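Local coordinates for protein copper-transporting ATPase PAA1, chloroplastic (PDB 5LBD) that uses ATP hydrolysis to carry monovalent copper across the plastid envelope into the stroma, and is represented here by its nucleotide-binding domain, at residues A[27-32]-A[116-121]; A[34-39]-A[84-89]. The protein carries 2 engineered substitutions. One frame throughout, in Å; residues are numbered along the deposited sequence. Where two conformers were deposited one is given.

Contact 1: A[27-32]-A[116-121]; sequences VEVLML and VYIGVD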
loop_
_atom_site.group_PDB
_atom_site.type_symbol
_atom_site.label_atom_id
_atom_site.label_comp_id
_atom_site.label_asym_id
_atom_site.label_seq_id
_atom_site.Cartn_x
_atom_site.Cartn_y
_atom_site.Cartn_z
ATOM N N VAL A 27 8.992 -6.484 2.232
ATOM C CA VAL A 27 9.063 -5.567 3.367
ATOM C C VAL A 27 9.114 -4.118 2.905
ATOM O O VAL A 27 8.589 -3.230 3.584
ATOM C CB VAL A 27 10.253 -5.885 4.282
ATOM C CG1 VAL A 27 10.147 -7.300 4.813
ATOM C CG2 VAL A 27 11.572 -5.673 3.566
ATOM N N GLU A 28 9.728 -3.844 1.754
ATOM C CA GLU A 28 9.730 -2.471 1.270
ATOM C C GLU A 28 8.330 -2.014 0.905
ATOM O O GLU A 28 7.979 -0.857 1.150
ATOM C CB GLU A 28 10.644 -2.346 0.059
ATOM C CG GLU A 28 12.126 -2.541 0.393
ATOM C CD GLU A 28 13.007 -2.590 -0.829
ATOM O OE1 GLU A 28 14.156 -2.107 -0.755
ATOM O OE2 GLU A 28 12.571 -3.155 -1.861
ATOM N N VAL A 29 7.536 -2.907 0.300
ATOM C CA VAL A 29 6.150 -2.574 -0.039
ATOM C C VAL A 29 5.363 -2.254 1.214
ATOM O O VAL A 29 4.609 -1.268 1.254
ATOM C CB VAL A 29 5.501 -3.728 -0.825
ATOM C CG1 VAL A 29 3.983 -3.629 -0.787
ATOM C CG2 VAL A 29 6.044 -3.711 -2.227
ATOM N N LEU A 30 5.555 -3.047 2.270
ATOM C CA LEU A 30 4.872 -2.776 3.532
ATOM C C LEU A 30 5.284 -1.425 4.105
ATOM O O LEU A 30 4.445 -0.672 4.634
ATOM C CB LEU A 30 5.147 -3.872 4.555
ATOM C CG LEU A 30 4.368 -5.145 4.327
ATOM C CD1 LEU A 30 4.860 -6.178 5.279
ATOM C CD2 LEU A 30 2.885 -4.938 4.523
HETATM N N MSE A 31 6.563 -1.113 4.063
HETATM C CA MSE A 31 7.024 0.133 4.633
HETATM C C MSE A 31 6.539 1.334 3.806
HETATM O O MSE A 31 6.169 2.330 4.368
HETATM C CB MSE A 31 8.536 0.077 4.790
HETATM C CG MSE A 31 8.954 -0.968 5.840
HETATM SE SE MSE A 31 10.779 -0.839 6.411
HETATM C CE MSE A 31 11.494 -0.765 4.713
ATOM N N LEU A 32 6.486 1.216 2.478
ATOM C CA LEU A 32 5.974 2.327 1.683
ATOM C C LEU A 32 4.492 2.522 1.942
ATOM O O LEU A 32 4.014 3.647 2.099
ATOM C CB LEU A 32 6.206 2.032 0.199
ATOM C CG LEU A 32 7.630 2.106 -0.316
ATOM C CD1 LEU A 32 7.711 1.449 -1.670
ATOM C CD2 LEU A 32 8.120 3.522 -0.385
ATOM N N VAL A 116 -5.689 -5.150 -0.620
ATOM C CA VAL A 116 -5.374 -3.838 -1.167
ATOM C C VAL A 116 -4.226 -3.973 -2.156
ATOM O O VAL A 116 -3.395 -4.886 -2.079
ATOM C CB VAL A 116 -5.046 -2.810 -0.061
ATOM C CG1 VAL A 116 -6.149 -2.810 0.979
ATOM C CG2 VAL A 116 -3.718 -3.104 0.590
ATOM N N TYR A 117 -4.217 -3.075 -3.128
ATOM C CA TYR A 117 -3.175 -2.989 -4.129
ATOM C C TYR A 117 -2.289 -1.790 -3.817
ATOM O O TYR A 117 -2.759 -0.769 -3.298
ATOM C CB TYR A 117 -3.768 -2.881 -5.534
ATOM C CG TYR A 117 -4.452 -4.168 -5.989
ATOM C CD1 TYR A 117 -5.724 -4.462 -5.601
ATOM C CD2 TYR A 117 -3.757 -5.109 -6.726
ATOM C CE1 TYR A 117 -6.353 -5.651 -5.975
ATOM C CE2 TYR A 117 -4.388 -6.300 -7.130
ATOM C CZ TYR A 117 -5.682 -6.548 -6.729
ATOM O OH TYR A 117 -6.336 -7.701 -7.073
ATOM N N ILE A 118 -1.033 -1.912 -4.196
ATOM C CA ILE A 118 -0.017 -0.906 -3.973
ATOM C C ILE A 118 0.552 -0.500 -5.318
ATOM O O ILE A 118 1.079 -1.340 -6.061
ATOM C CB ILE A 118 1.103 -1.418 -3.070
ATOM C CG1 ILE A 118 0.539 -2.061 -1.794
ATOM C CG2 ILE A 118 2.032 -0.275 -2.744
ATOM C CD1 ILE A 118 -0.353 -1.177 -0.996
ATOM N N GLY A 119 0.458 0.793 -5.631
ATOM C CA GLY A 119 1.149 1.351 -6.772
ATOM C C GLY A 119 2.320 2.200 -6.311
ATOM O O GLY A 119 2.254 2.869 -5.266
ATOM N N VAL A 120 3.370 2.211 -7.120
ATOM C CA VAL A 120 4.532 3.066 -6.898
ATOM C C VAL A 120 4.839 3.722 -8.228
ATOM O O VAL A 120 5.216 3.038 -9.186
ATOM C CB VAL A 120 5.750 2.296 -6.367
ATOM C CG1 VAL A 120 6.850 3.262 -6.086
ATOM C CG2 VAL A 120 5.376 1.596 -5.095
ATOM N N ASP A 121 4.589 5.028 -8.317
ATOM C CA ASP A 121 4.660 5.749 -9.586
ATOM C C ASP A 121 3.807 5.019 -10.629
ATOM O O ASP A 121 2.598 4.865 -10.421
ATOM C CB ASP A 121 6.124 5.924 -10.011
ATOM C CG ASP A 121 6.880 6.935 -9.116
ATOM O OD1 ASP A 121 6.243 7.877 -8.579
ATOM O OD2 ASP A 121 8.112 6.800 -8.951
#

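Contact 2: A[34-39]-A[84-89]; sequences AAVESN and VTVGTL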
loop_
_atom_site.group_PDB
_atom_site.type_symbol
_atom_site.label_atom_id
_atom_site.label_comp_id
_atom_site.label_asym_id
_atom_site.label_seq_id
_atom_site.Cartn_x
_atom_site.Cartn_y
_atom_site.Cartn_z
ATOM N N ALA A 34 2.799 1.666 4.596
ATOM C CA ALA A 34 2.608 2.184 5.937
ATOM C C ALA A 34 2.876 3.678 6.018
ATOM O O ALA A 34 2.278 4.359 6.842
ATOM C CB ALA A 34 3.495 1.443 6.917
ATOM N N ALA A 35 3.807 4.197 5.220
ATOM C CA ALA A 35 4.059 5.628 5.231
ATOM C C ALA A 35 2.837 6.404 4.753
ATOM O O ALA A 35 2.510 7.463 5.289
ATOM C CB ALA A 35 5.248 5.948 4.347
ATOM N N VAL A 36 2.154 5.872 3.747
ATOM C CA VAL A 36 0.897 6.471 3.299
ATOM C C VAL A 36 -0.154 6.386 4.397
ATOM O O VAL A 36 -0.904 7.348 4.634
ATOM C CB VAL A 36 0.425 5.764 2.014
ATOM C CG1 VAL A 36 -0.954 6.313 1.548
ATOM C CG2 VAL A 36 1.449 5.931 0.915
ATOM N N GLU A 37 -0.265 5.214 5.019
ATOM C CA GLU A 37 -1.325 4.891 5.973
ATOM C C GLU A 37 -1.027 5.333 7.405
ATOM O O GLU A 37 -1.869 5.104 8.269
ATOM C CB GLU A 37 -1.591 3.379 5.967
ATOM C CG GLU A 37 -2.075 2.847 4.631
ATOM C CD GLU A 37 -3.445 3.334 4.257
ATOM O OE1 GLU A 37 -4.277 3.621 5.149
ATOM O OE2 GLU A 37 -3.687 3.478 3.051
ATOM N N SER A 38 0.077 6.043 7.646
ATOM C CA SER A 38 0.633 6.187 8.999
ATOM C C SER A 38 -0.368 6.731 10.007
ATOM O O SER A 38 -0.373 6.289 11.163
ATOM C CB SER A 38 1.886 7.052 8.959
ATOM O OG SER A 38 1.600 8.349 8.498
ATOM N N ASN A 39 -1.199 7.701 9.623
ATOM C CA ASN A 39 -2.105 8.311 10.575
ATOM C C ASN A 39 -3.540 7.828 10.453
ATOM O O ASN A 39 -4.421 8.439 11.070
ATOM C CB ASN A 39 -2.076 9.828 10.420
ATOM C CG ASN A 39 -0.738 10.407 10.776
ATOM O OD1 ASN A 39 -0.110 9.995 11.758
ATOM N ND2 ASN A 39 -0.263 11.340 9.959
ATOM N N VAL A 84 2.949 6.915 -4.044
ATOM C CA VAL A 84 2.618 5.603 -3.501
ATOM C C VAL A 84 1.114 5.574 -3.280
ATOM O O VAL A 84 0.586 6.404 -2.538
ATOM C CB VAL A 84 3.375 5.301 -2.201
ATOM C CG1 VAL A 84 2.935 3.962 -1.646
ATOM C CG2 VAL A 84 4.859 5.299 -2.444
ATOM N N THR A 85 0.428 4.631 -3.921
ATOM C CA THR A 85 -1.008 4.474 -3.789
ATOM C C THR A 85 -1.304 3.195 -3.029
ATOM O O THR A 85 -0.613 2.190 -3.175
ATOM C CB THR A 85 -1.709 4.410 -5.138
ATOM O OG1 THR A 85 -1.085 3.398 -5.932
ATOM C CG2 THR A 85 -1.598 5.745 -5.820
ATOM N N VAL A 86 -2.371 3.231 -2.241
ATOM C CA VAL A 86 -2.840 2.112 -1.449
ATOM C C VAL A 86 -4.350 2.060 -1.611
ATOM O O VAL A 86 -5.048 2.973 -1.153
ATOM C CB VAL A 86 -2.486 2.254 0.025
ATOM C CG1 VAL A 86 -2.924 1.067 0.754
ATOM C CG2 VAL A 86 -0.982 2.488 0.214
ATOM N N GLY A 87 -4.864 1.026 -2.266
ATOM C CA GLY A 87 -6.306 0.965 -2.433
ATOM C C GLY A 87 -6.765 -0.097 -3.390
ATOM O O GLY A 87 -6.113 -1.131 -3.555
ATOM N N THR A 88 -7.948 0.128 -3.958
ATOM C CA THR A 88 -8.478 -0.832 -4.901
ATOM C C THR A 88 -7.610 -0.894 -6.155
ATOM O O THR A 88 -6.837 0.013 -6.463
ATOM C CB THR A 88 -9.897 -0.458 -5.355
ATOM O OG1 THR A 88 -9.841 0.776 -6.065
ATOM C CG2 THR A 88 -10.841 -0.332 -4.192
ATOM N N LEU A 89 -7.812 -1.960 -6.919
ATOM C CA LEU A 89 -7.129 -2.075 -8.201
ATOM C C LEU A 89 -7.486 -0.903 -9.111
ATOM O O LEU A 89 -6.612 -0.342 -9.783
ATOM C CB LEU A 89 -7.488 -3.402 -8.845
ATOM C CG LEU A 89 -6.826 -3.699 -10.194
ATOM C CD1 LEU A 89 -5.305 -3.679 -10.038
ATOM C CD2 LEU A 89 -7.295 -5.005 -10.766
HETATM O O HOH W 1 -6.042 3.102 1.695
#

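Contact 1: A[27-32]-A[116-121]
Val29 and Ile118 bring their CA atoms to 7.5 Å where helix 26-37 packs on strand 115-120, and one turn further along the helix Leu32 and Val120 stand 8.7 Å apart, measured between CA atoms. This is helix-on-sheet packing within the nucleotide-binding domain of a P1B-type ATPase, in which helices cover a twisted antiparallel sheet. With backbones this far apart, methyl and methylene groups make the contact, and no hydrogen bond crosses it. The CB of Leu32 faces the strand, and Ile118 and Val120 turn theirs toward the helix. Val29, whose CB points along the interface, reaches over by rotation about chi1: at 161° its CG1 lies roughly trans to the main-chain nitrogen and comes within 3.9 Å of Ile118 CG1. The two side chains cross obliquely. Around this pair the apolar layer continues, with Ala126 of the next strand and Trp24 ahead of the helix also against Val29, and Val86 of strand 82-87 beside Ile118. Lys82 of that strand touches both Leu32 and Val120. These last two meet nearly at a right angle, Leu32 presenting CD1 to Val120 CG2 at 4.1 Å.

Contact 2: A[34-39]-A[84-89]
The C-terminal part of helix 26-37 makes a buried, mostly apolar contact with strand 82-87, in which Val36 and Glu37 meet Val84 and Val86 on the face of the antiparallel sheet that carries helix 26-37. Val36 turns its CB toward the strand, and its CG2 sits 3.6 Å from Val84 CG1. Val36 CG2 also lies 3.6 Å from Val84 O, so this methyl rests on main chain as well as side chain. Val36 and Val86 slide past each other in opposite directions, with Val36 CB 4.0 Å from Val86 CG2.

Glu37 does not aim at the strand from its CB; a bend at chi2 (-68°) swings the carboxylate across, bringing OE2 to 3.4 Å from Val86 CG1. A water bridges the carboxylate and the strand. It donates to Glu37 OE2 at 2.7 Å and to Val86 O at 3.0 Å, linking the buried carboxylate to the strand backbone without a direct hydrogen bond. Glu37 lies five residues before the His of the His-Pro motif of P1B-type nucleotide-binding domains, and by analogy with relatives it probably belongs to the nucleotide pocket.

Val49 of helix 43-52 and Ala75 of strand 74-79 also touch Glu37, while Val86 pairs through its backbone with the same Ala75. Thr85 points away from helix 26-37 and meets Trp91 and Val92, which places helix 89-94 over the other face of the sheet.

Overall arrangement
From the N terminus, the chain passes strand 7-11 and enters helix 26-37, whose successive turns supply the first segment of both contacts. After helix 43-52 and the strands 68-70 and 74-79, strand 82-87 packs against the C-terminal part of helix 26-37 and closes contact 2. Two further helices, 89-94 and 101-107, follow before strand 115-120 closes contact 1 against the earlier turns. The smaller loop thus lies wholly within the larger one. Strands 82-87 and 115-120 are antiparallel neighbours, probably joined by hydrogen bonds from Thr85 N to Gly119 O (2.9 Å) and from Tyr117 N to Gly87 O (2.7 Å), so one helix spans two adjacent central strands of the sheet.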